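Local coordinates for endoglucanase (Ruminococcus champanellensis, PDB 6WQV), which probably hydrolyses internal beta-1,4 linkages of cellulose and, as a broad-specificity family 5 glycoside hydrolase, of related plant polysaccharides such as xylan, at residues N136-L139 against D140-T144; N178-A181 against R182-N186; N275-A279 against K280-V284. All coordinates share one frame; numbering follows the deposited sequence.

Contact 1. Residues N136-L139 against D140-T144; sequences NARL and DAIWT
Leu139 and Trp143, one turn apart on helix 129-149 of the (beta/alpha)8 barrel, lie side by side and point the same way. This helix is the crossover of the beta-alpha-beta unit joining strand 113-117 to strand 157-160. The apolar part of the contact is a single touch, Leu139 CD2 to Trp143 CD1 at 4.1 Å. Leu139 turns CG anti to its carbonyl carbon (chi1 -88°), which holds the branch beside the backbone N, and CD2 reaches outward to stand next to the indole. Large apolar residues suit this buried flank: Leu139 also touches Tyr188 of helix 179-197, while Trp143 meets the rings of Phe159 and Phe192 and donates from NE1 to Gly161 O.

Backbone bonds of the i to i+4 kind run through the segment, among them Ile142 N to Arg138 O at 2.9 Å and Trp143 N to Leu139 O at 2.9 Å. Arg138, extended away from the turn, makes a cation-pi contact with Trp124.

Polar side chains border the apolar ones on the side toward helix 179-197: Asn136 OD1 and Asp140 OD1 hydrogen-bond to Thr191 and Thr195, respectively. A water donates to both Ala137 O (2.6 Å) and Asp140 OD2 (3.2 Å). Asp140 O accepts twice, from Thr144 N and from Thr144 OG1, each at 2.9 Å, and the two donors arrive from opposite faces of its carbonyl plane.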
loop_
_atom_site.group_PDB
_atom_site.type_symbol
_atom_site.label_atom_id
_atom_site.label_comp_id
_atom_site.label_asym_id
_atom_site.label_seq_id
_atom_site.Cartn_x
_atom_site.Cartn_y
_atom_site.Cartn_z
ATOM N N ASN A 136 2.956 -18.573 -8.046
ATOM C CA ASN A 136 2.269 -19.036 -6.844
ATOM C C ASN A 136 3.241 -19.716 -5.889
ATOM O O ASN A 136 3.148 -19.534 -4.668
ATOM C CB ASN A 136 1.111 -19.963 -7.215
ATOM C CG ASN A 136 -0.184 -19.214 -7.447
ATOM O OD1 ASN A 136 -0.485 -18.237 -6.764
ATOM N ND2 ASN A 136 -0.966 -19.679 -8.411
ATOM N N ALA A 137 4.189 -20.492 -6.418
ATOM C CA ALA A 137 5.181 -21.134 -5.557
ATOM C C ALA A 137 6.059 -20.102 -4.852
ATOM O O ALA A 137 6.348 -20.235 -3.655
ATOM C CB ALA A 137 6.044 -22.095 -6.373
ATOM N N ARG A 138 6.497 -19.067 -5.575
ATOM C CA ARG A 138 7.347 -18.047 -4.968
ATOM C C ARG A 138 6.567 -17.216 -3.963
ATOM O O ARG A 138 7.072 -16.909 -2.874
ATOM C CB ARG A 138 7.949 -17.168 -6.063
ATOM C CG ARG A 138 8.842 -16.058 -5.546
ATOM C CD ARG A 138 9.770 -15.524 -6.613
ATOM N NE ARG A 138 10.546 -14.387 -6.114
ATOM C CZ ARG A 138 11.654 -13.928 -6.679
ATOM N NH1 ARG A 138 12.134 -14.501 -7.771
ATOM N NH2 ARG A 138 12.291 -12.887 -6.148
ATOM N N LEU A 139 5.326 -16.860 -4.293
ATOM C CA LEU A 139 4.481 -16.144 -3.344
ATOM C C LEU A 139 4.339 -16.918 -2.048
ATOM O O LEU A 139 4.425 -16.352 -0.954
ATOM C CB LEU A 139 3.098 -15.941 -3.954
ATOM C CG LEU A 139 2.869 -14.695 -4.795
ATOM C CD1 LEU A 139 1.523 -14.808 -5.478
ATOM C CD2 LEU A 139 2.944 -13.460 -3.919
ATOM N N ASP A 140 4.072 -18.218 -2.150
ATOM C CA ASP A 140 3.931 -19.021 -0.947
ATOM C C ASP A 140 5.241 -19.072 -0.170
ATOM O O ASP A 140 5.246 -18.937 1.060
ATOM C CB ASP A 140 3.444 -20.414 -1.319
ATOM C CG ASP A 140 3.480 -21.354 -0.160
ATOM O OD1 ASP A 140 2.684 -21.165 0.787
ATOM O OD2 ASP A 140 4.328 -22.262 -0.174
ATOM N N ALA A 141 6.366 -19.221 -0.872
ATOM C CA ALA A 141 7.649 -19.310 -0.187
ATOM C C ALA A 141 7.970 -18.033 0.581
ATOM O O ALA A 141 8.432 -18.091 1.728
ATOM C CB ALA A 141 8.770 -19.630 -1.179
ATOM N N ILE A 142 7.733 -16.872 -0.035
ATOM C CA ILE A 142 8.096 -15.634 0.644
ATOM C C ILE A 142 7.069 -15.268 1.713
ATOM O O ILE A 142 7.436 -14.819 2.801
ATOM C CB ILE A 142 8.393 -14.472 -0.328
ATOM C CG1 ILE A 142 7.166 -14.023 -1.116
ATOM C CG2 ILE A 142 9.532 -14.842 -1.277
ATOM C CD1 ILE A 142 7.413 -12.691 -1.833
ATOM N N TRP A 143 5.773 -15.451 1.437
ATOM C CA TRP A 143 4.754 -15.131 2.443
ATOM C C TRP A 143 4.832 -16.048 3.664
ATOM O O TRP A 143 4.555 -15.598 4.782
ATOM C CB TRP A 143 3.346 -15.022 1.839
ATOM C CG TRP A 143 3.060 -13.585 1.420
ATOM C CD1 TRP A 143 2.906 -13.108 0.154
ATOM C CD2 TRP A 143 2.971 -12.448 2.292
ATOM N NE1 TRP A 143 2.702 -11.743 0.182
ATOM C CE2 TRP A 143 2.740 -11.319 1.486
ATOM C CE3 TRP A 143 3.053 -12.282 3.679
ATOM C CZ2 TRP A 143 2.586 -10.042 2.020
ATOM C CZ3 TRP A 143 2.899 -11.014 4.207
ATOM C CH2 TRP A 143 2.666 -9.913 3.382
ATOM N N THR A 144 5.232 -17.312 3.507
ATOM C CA THR A 144 5.454 -18.133 4.695
ATOM C C THR A 144 6.526 -17.510 5.579
ATOM O O THR A 144 6.358 -17.415 6.803
ATOM C CB THR A 144 5.808 -19.574 4.314
ATOM O OG1 THR A 144 4.686 -20.173 3.657
ATOM C CG2 THR A 144 6.145 -20.405 5.552
HETATM O O HOH W 1 6.533 -22.613 -2.523
#

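Contact 2. Residues N178-A181 against R182-N186; sequences NQEA and RQVIN
The N-terminal turn of helix 179-197, a helix on the outside of the barrel, is capped by Asn178 and overlaid by Arg182. Asn178 is the N-cap: its OD1 accepts from Ala181 N at 2.9 Å, nearly in line with the side-chain C=O (168°). Asparagine suits the place because its short amide can turn back to an N-H of the first turn, for which the helix supplies no carbonyl four residues earlier. The main chain of the same residue serves as well, Asn178 O accepting from Arg182 N at 3.1 Å.

Arg182 bends at chi3 (-63°), folding its guanidinium back over the start of the helix. One face of the group lies against the peptide joining Asn178 to Gln179, with NH1 3.4 Å from Asn178 C and NH2 3.5 Å from Gln179 N. At the edge, in its plane, a water accepts from Arg182 NH2 at 3.0 Å. Beyond the segments, NE forms a salt bridge with Asp224 and NH1 donates to Gly176 O, bonds that help fix the rotation of the group.

Gln179 and Gln183 lie on an exposed side, where polar chains are at ease. Small Ala181 instead faces inward against Leu167. A cation beside a helix N terminus would meet an unfavourable dipole, so the carboxylate of Asp224 and the carbonyl of Gly176 would help to offset that cost.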
loop_
_atom_site.group_PDB
_atom_site.type_symbol
_atom_site.label_atom_id
_atom_site.label_comp_id
_atom_site.label_asym_id
_atom_site.label_seq_id
_atom_site.Cartn_x
_atom_site.Cartn_y
_atom_site.Cartn_z
ATOM N N ASN A 178 -5.387 -7.692 -19.412
ATOM C CA ASN A 178 -6.297 -8.536 -20.176
ATOM C C ASN A 178 -7.014 -9.498 -19.238
ATOM O O ASN A 178 -6.732 -9.573 -18.041
ATOM C CB ASN A 178 -5.604 -9.271 -21.344
ATOM C CG ASN A 178 -4.428 -10.127 -20.910
ATOM O OD1 ASN A 178 -4.371 -10.614 -19.787
ATOM N ND2 ASN A 178 -3.490 -10.335 -21.828
ATOM N N GLN A 179 -7.989 -10.213 -19.795
ATOM C CA GLN A 179 -8.800 -11.106 -18.976
ATOM C C GLN A 179 -7.936 -12.150 -18.288
ATOM O O GLN A 179 -8.159 -12.480 -17.119
ATOM C CB GLN A 179 -9.855 -11.768 -19.858
ATOM C CG GLN A 179 -10.691 -12.791 -19.148
ATOM C CD GLN A 179 -11.832 -13.278 -20.012
ATOM O OE1 GLN A 179 -12.620 -12.481 -20.518
ATOM N NE2 GLN A 179 -11.913 -14.587 -20.202
ATOM N N GLU A 180 -6.947 -12.687 -19.001
ATOM C CA GLU A 180 -6.067 -13.686 -18.411
ATOM C C GLU A 180 -5.344 -13.133 -17.188
ATOM O O GLU A 180 -5.258 -13.804 -16.154
ATOM C CB GLU A 180 -5.083 -14.180 -19.472
ATOM C CG GLU A 180 -4.053 -15.171 -18.973
ATOM C CD GLU A 180 -3.154 -15.696 -20.079
ATOM O OE1 GLU A 180 -3.627 -15.828 -21.229
ATOM O OE2 GLU A 180 -1.969 -15.978 -19.796
ATOM N N ALA A 181 -4.828 -11.906 -17.278
ATOM C CA ALA A 181 -4.107 -11.343 -16.143
ATOM C C ALA A 181 -5.023 -11.158 -14.941
ATOM O O ALA A 181 -4.620 -11.395 -13.796
ATOM C CB ALA A 181 -3.491 -9.998 -16.520
ATOM N N ARG A 182 -6.249 -10.686 -15.177
ATOM C CA ARG A 182 -7.169 -10.468 -14.065
ATOM C C ARG A 182 -7.533 -11.786 -13.403
ATOM O O ARG A 182 -7.650 -11.869 -12.174
ATOM C CB ARG A 182 -8.388 -9.691 -14.557
ATOM C CG ARG A 182 -7.994 -8.332 -15.139
ATOM C CD ARG A 182 -9.175 -7.467 -15.555
ATOM N NE ARG A 182 -10.012 -8.005 -16.623
ATOM C CZ ARG A 182 -9.906 -7.691 -17.914
ATOM N NH1 ARG A 182 -8.964 -6.855 -18.343
ATOM N NH2 ARG A 182 -10.746 -8.230 -18.781
ATOM N N GLN A 183 -7.705 -12.842 -14.208
ATOM C CA GLN A 183 -7.957 -14.164 -13.648
ATOM C C GLN A 183 -6.790 -14.622 -12.785
ATOM O O GLN A 183 -6.975 -15.042 -11.638
ATOM C CB GLN A 183 -8.167 -15.179 -14.772
ATOM C CG GLN A 183 -9.493 -15.115 -15.492
ATOM C CD GLN A 183 -9.530 -16.043 -16.696
ATOM O OE1 GLN A 183 -8.488 -16.431 -17.229
ATOM N NE2 GLN A 183 -10.731 -16.408 -17.127
ATOM N N VAL A 184 -5.576 -14.585 -13.342
ATOM C CA VAL A 184 -4.408 -15.095 -12.629
ATOM C C VAL A 184 -4.199 -14.366 -11.303
ATOM O O VAL A 184 -3.808 -14.979 -10.302
ATOM C CB VAL A 184 -3.172 -15.024 -13.547
ATOM C CG1 VAL A 184 -1.915 -15.372 -12.780
ATOM C CG2 VAL A 184 -3.331 -15.984 -14.727
ATOM N N ILE A 185 -4.465 -13.055 -11.267
ATOM C CA ILE A 185 -4.315 -12.296 -10.022
ATOM C C ILE A 185 -5.235 -12.829 -8.928
ATOM O O ILE A 185 -4.850 -12.859 -7.748
ATOM C CB ILE A 185 -4.485 -10.784 -10.309
ATOM C CG1 ILE A 185 -3.234 -10.275 -11.043
ATOM C CG2 ILE A 185 -4.769 -10.015 -9.026
ATOM C CD1 ILE A 185 -3.410 -8.944 -11.724
ATOM N N ASN A 186 -6.438 -13.295 -9.290
ATOM C CA ASN A 186 -7.299 -13.909 -8.284
ATOM C C ASN A 186 -6.628 -15.131 -7.659
ATOM O O ASN A 186 -6.770 -15.380 -6.459
ATOM C CB ASN A 186 -8.655 -14.285 -8.874
ATOM C CG ASN A 186 -9.478 -13.076 -9.269
ATOM O OD1 ASN A 186 -9.373 -12.008 -8.659
ATOM N ND2 ASN A 186 -10.306 -13.237 -10.293
HETATM O O HOH W 2 -13.252 -9.924 -18.774
#

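Contact 3. Residues N275-A279 against K280-V284; sequences NSFGA and KGIPV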
loop_
_atom_site.group_PDB
_atom_site.type_symbol
_atom_site.label_atom_id
_atom_site.label_comp_id
_atom_site.label_asym_id
_atom_site.label_seq_id
_atom_site.Cartn_x
_atom_site.Cartn_y
_atom_site.Cartn_z
ATOM N N ASN A 275 -19.302 1.988 -4.236
ATOM C CA ASN A 275 -20.320 1.147 -4.851
ATOM C C ASN A 275 -19.764 -0.216 -5.238
ATOM O O ASN A 275 -20.495 -1.208 -5.192
ATOM C CB ASN A 275 -20.890 1.824 -6.093
ATOM C CG ASN A 275 -21.833 2.955 -5.767
ATOM O OD1 ASN A 275 -22.364 3.041 -4.660
ATOM N ND2 ASN A 275 -22.060 3.830 -6.741
ATOM N N SER A 276 -18.490 -0.276 -5.634
ATOM C CA SER A 276 -17.894 -1.531 -6.088
ATOM C C SER A 276 -17.627 -2.488 -4.931
ATOM O O SER A 276 -17.711 -3.711 -5.112
ATOM C CB SER A 276 -16.584 -1.233 -6.826
ATOM O OG SER A 276 -16.806 -0.501 -8.021
ATOM N N PHE A 277 -17.317 -1.957 -3.746
ATOM C CA PHE A 277 -16.849 -2.771 -2.626
ATOM C C PHE A 277 -17.648 -2.528 -1.348
ATOM O O PHE A 277 -18.430 -3.391 -0.942
ATOM C CB PHE A 277 -15.351 -2.540 -2.423
ATOM C CG PHE A 277 -14.524 -2.961 -3.608
ATOM C CD1 PHE A 277 -14.399 -4.296 -3.930
ATOM C CD2 PHE A 277 -13.912 -2.020 -4.419
ATOM C CE1 PHE A 277 -13.658 -4.694 -5.023
ATOM C CE2 PHE A 277 -13.168 -2.411 -5.515
ATOM C CZ PHE A 277 -13.043 -3.756 -5.820
ATOM N N GLY A 278 -17.471 -1.370 -0.709
ATOM C CA GLY A 278 -18.100 -1.155 0.588
ATOM C C GLY A 278 -19.605 -1.358 0.575
ATOM O O GLY A 278 -20.171 -1.939 1.508
ATOM N N ALA A 279 -20.278 -0.886 -0.478
ATOM C CA ALA A 279 -21.727 -1.038 -0.554
ATOM C C ALA A 279 -22.156 -2.494 -0.694
ATOM O O ALA A 279 -23.294 -2.828 -0.345
ATOM C CB ALA A 279 -22.286 -0.234 -1.730
ATOM N N LYS A 280 -21.283 -3.357 -1.217
ATOM C CA LYS A 280 -21.543 -4.783 -1.351
ATOM C C LYS A 280 -21.041 -5.588 -0.159
ATOM O O LYS A 280 -20.959 -6.818 -0.243
ATOM C CB LYS A 280 -20.839 -5.339 -2.597
ATOM C CG LYS A 280 -21.470 -5.041 -3.940
ATOM C CD LYS A 280 -22.018 -3.642 -4.015
ATOM C CE LYS A 280 -22.658 -3.386 -5.366
ATOM N NZ LYS A 280 -22.977 -1.945 -5.542
ATOM N N GLY A 281 -20.657 -4.930 0.929
ATOM C CA GLY A 281 -20.128 -5.678 2.047
ATOM C C GLY A 281 -18.728 -6.205 1.845
ATOM O O GLY A 281 -18.345 -7.181 2.494
ATOM N N ILE A 282 -17.961 -5.610 0.944
ATOM C CA ILE A 282 -16.537 -5.912 0.831
ATOM C C ILE A 282 -15.774 -4.707 1.363
ATOM O O ILE A 282 -15.782 -3.638 0.733
ATOM C CB ILE A 282 -16.124 -6.227 -0.611
ATOM C CG1 ILE A 282 -16.885 -7.423 -1.163
ATOM C CG2 ILE A 282 -14.626 -6.514 -0.664
ATOM C CD1 ILE A 282 -16.502 -7.754 -2.590
ATOM N N PRO A 283 -15.095 -4.818 2.500
ATOM C CA PRO A 283 -14.334 -3.672 3.003
ATOM C C PRO A 283 -13.278 -3.223 2.005
ATOM O O PRO A 283 -12.676 -4.030 1.292
ATOM C CB PRO A 283 -13.692 -4.206 4.290
ATOM C CG PRO A 283 -14.539 -5.349 4.693
ATOM C CD PRO A 283 -15.049 -5.966 3.421
ATOM N N VAL A 284 -13.046 -1.914 1.966
ATOM C CA VAL A 284 -12.095 -1.330 1.030
ATOM C C VAL A 284 -11.385 -0.153 1.685
ATOM O O VAL A 284 -11.968 0.587 2.488
ATOM C CB VAL A 284 -12.776 -0.920 -0.305
ATOM C CG1 VAL A 284 -13.870 0.120 -0.053
ATOM C CG2 VAL A 284 -11.748 -0.427 -1.311
#
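Lys280 NZ donates to Asn275 O at 2.6 Å, through a side chain that doubles back from the loop toward the last turn of helix 263-278. The bend comes at chi2 (39°); the chain beyond is extended, and CD and CE are each 3.1 Å from Asn275 O, a tight approach. Lysine suits the site: it reaches this carbonyl, and its charge would favour the negative end of a helix.

Phe277 O takes two donors from opposite faces of its plane, Lys280 N and Ile282 N, both at 2.9 Å. The second of these, together with Gly281 N to Gly278 O at 3.1 Å, forms the Schellman motif that ends helix 263-278. Gly281 is its C-prime residue and the last of a type I beta turn from Gly278; its positive phi (74°) comes readily to glycine.

Past the turn, the apolar residues fold back on the helix. Phe277 crosses Val284 at about a right angle, CB to CB 3.7 Å, and its CD1 lies 4.0 Å from Ile282 CG2. The beta-branched Ile282 and Val284 suit extended chain at and just before the start of strand 284-289. Outside this layer, strand 236-241 touches all three: Val238 meets Phe277 and Ile282, Ile240 meets Phe277 and Val284. The backbone carbonyl of Pro283 accepts a hydrogen bond from Val238, and the proline ring rests on Ala16, Ser17 and Leu20 of helix 16-22.

In the fold
All three contacts are local and come in series along the chain, so none nests within or crosses another. Contacts 1 and 2 close no loop, being turns within single helices. Contact 1 lies within helix 129-149, between the third and fourth strands of the barrel. Contact 2 starts the next long helix, 179-197, after strand 157-160; its centre is about 19 Å from that of contact 1, and later turns of this helix receive Asn136 and Asp140. Contact 3 comes much later, closing the tight turn from helix 263-278 into strand 284-289, about 21 Å from contact 2 between centres. Together they sample the middle, beginning and end of helices surrounding the barrel.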